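PDB 3H2G: esterase from Xanthomonas oryzae pv. oryzae, which probably hydrolyses ester bonds in the rice cell wall as a virulence factor of the bacterium, using a glycoside-binding module to recognise its substrate. Local coordinates for residues T338-L341 / K342-Q345. Residues are numbered along the deposited sequence; the frame is centred on the assembly and turned at random.
Sequences TVPL and KNAQ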
loop_
_atom_site.group_PDB
_atom_site.type_symbol
_atom_site.label_atom_id
_atom_site.label_comp_id
_atom_site.label_asym_id
_atom_site.label_seq_id
_atom_site.Cartn_x
_atom_site.Cartn_y
_atom_site.Cartn_z
ATOM N N THR A 338 -12.229 -7.246 4.912
ATOM C CA THR A 338 -10.882 -7.083 5.456
ATOM C C THR A 338 -10.649 -5.606 5.774
ATOM O O THR A 338 -10.138 -5.258 6.842
ATOM C CB THR A 338 -9.811 -7.594 4.466
ATOM O OG1 THR A 338 -9.980 -9.006 4.269
ATOM C CG2 THR A 338 -8.411 -7.336 5.013
ATOM N N VAL A 339 -11.033 -4.741 4.842
ATOM C CA VAL A 339 -10.918 -3.299 5.028
ATOM C C VAL A 339 -12.269 -2.705 4.629
ATOM O O VAL A 339 -12.490 -2.369 3.463
ATOM C CB VAL A 339 -9.802 -2.689 4.141
ATOM C CG1 VAL A 339 -9.757 -1.175 4.330
ATOM C CG2 VAL A 339 -8.454 -3.302 4.506
ATOM N N PRO A 340 -13.200 -2.588 5.592
ATOM C CA PRO A 340 -14.531 -2.037 5.324
ATOM C C PRO A 340 -14.510 -0.686 4.622
ATOM O O PRO A 340 -13.678 0.171 4.924
ATOM C CB PRO A 340 -15.155 -1.968 6.714
ATOM C CG PRO A 340 -14.565 -3.182 7.383
ATOM C CD PRO A 340 -13.111 -3.082 6.980
ATOM N N LEU A 341 -15.433 -0.505 3.683
ATOM C CA LEU A 341 -15.525 0.740 2.929
ATOM C C LEU A 341 -15.836 1.903 3.866
ATOM O O LEU A 341 -15.733 3.070 3.482
ATOM C CB LEU A 341 -16.602 0.615 1.846
ATOM C CG LEU A 341 -16.636 1.702 0.768
ATOM C CD1 LEU A 341 -15.262 1.838 0.118
ATOM C CD2 LEU A 341 -17.692 1.337 -0.276
ATOM N N LYS A 342 -16.220 1.575 5.098
ATOM C CA LYS A 342 -16.511 2.587 6.108
ATOM C C LYS A 342 -15.306 3.521 6.219
ATOM O O LYS A 342 -15.443 4.691 6.563
ATOM C CB LYS A 342 -16.769 1.924 7.465
ATOM C CG LYS A 342 -16.932 2.909 8.620
ATOM C CD LYS A 342 -16.975 2.203 9.973
ATOM C CE LYS A 342 -17.042 3.224 11.114
ATOM N NZ LYS A 342 -16.970 2.604 12.463
ATOM N N ASN A 343 -14.124 2.988 5.926
ATOM C CA ASN A 343 -12.892 3.770 5.983
ATOM C C ASN A 343 -12.946 4.977 5.055
ATOM O O ASN A 343 -12.587 6.090 5.447
ATOM C CB ASN A 343 -11.697 2.888 5.614
ATOM C CG ASN A 343 -11.204 2.064 6.781
ATOM O OD1 ASN A 343 -10.544 2.583 7.682
ATOM N ND2 ASN A 343 -11.532 0.777 6.782
ATOM N N ALA A 344 -13.389 4.752 3.822
ATOM C CA ALA A 344 -13.486 5.826 2.837
ATOM C C ALA A 344 -14.590 6.811 3.215
ATOM O O ALA A 344 -14.428 8.025 3.079
ATOM C CB ALA A 344 -13.756 5.241 1.455
ATOM N N GLN A 345 -15.713 6.281 3.690
ATOM C CA GLN A 345 -16.844 7.109 4.094
ATOM C C GLN A 345 -16.457 8.003 5.266
ATOM O O GLN A 345 -16.782 9.193 5.287
ATOM C CB GLN A 345 -18.032 6.217 4.473
ATOM C CG GLN A 345 -18.655 5.508 3.273
ATOM C CD GLN A 345 -19.509 4.313 3.655
ATOM O OE1 GLN A 345 -20.279 3.803 2.838
ATOM N NE2 GLN A 345 -19.367 3.847 4.889
#
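Pro340 and Asn343 meet in a local contact at the amino-terminal start of helix 342-353, where the loop leaving strand 328-332 turns into the helix. The side-chain amide of Asn343 donates from ND2 to Pro340 O at 2.9 Å, arriving in the carbonyl plane on a lone pair, with an N-H...O angle of 155°. The backbone N of Asn343 probably reaches the same oxygen, though its position is less certain. Asn343 CG stands anti to its own carbonyl carbon and beside its backbone N (chi1 -82°), which turns the amide back toward the loop and brings ND2 to Pro340 O. Pro340 O lies close to the Asn343 amide plane. The side chain of Val339 crosses that of Asn343 at about a right angle, with CG1 3.6 Å from ND2. The other end of the amide is held too: Asn343 OD1 accepts from Ala210 N, tying the helix start to the loop that precedes helix 211-218. In an alpha/beta-hydrolase fold this loop is where the acid of the catalytic triad is expected; Asp336, probably that acid with Ser176 and His377, accepts bonds from the backbone N atoms of Thr338 and Val339, and the Val339 side chain touches His377. One residue further than Pro340, Leu341 O takes the first i-to-i+4 bond of the helix from Gln345 N at 3.2 Å, and a weak one from Ala344 N. Leu341 CD1 packs 4.0 Å from Ala344 CB, and both side chains rest on Leu361 of strand 359-363. Lys342 runs fully extended away from the turn to a salt bridge between NZ and Asp217.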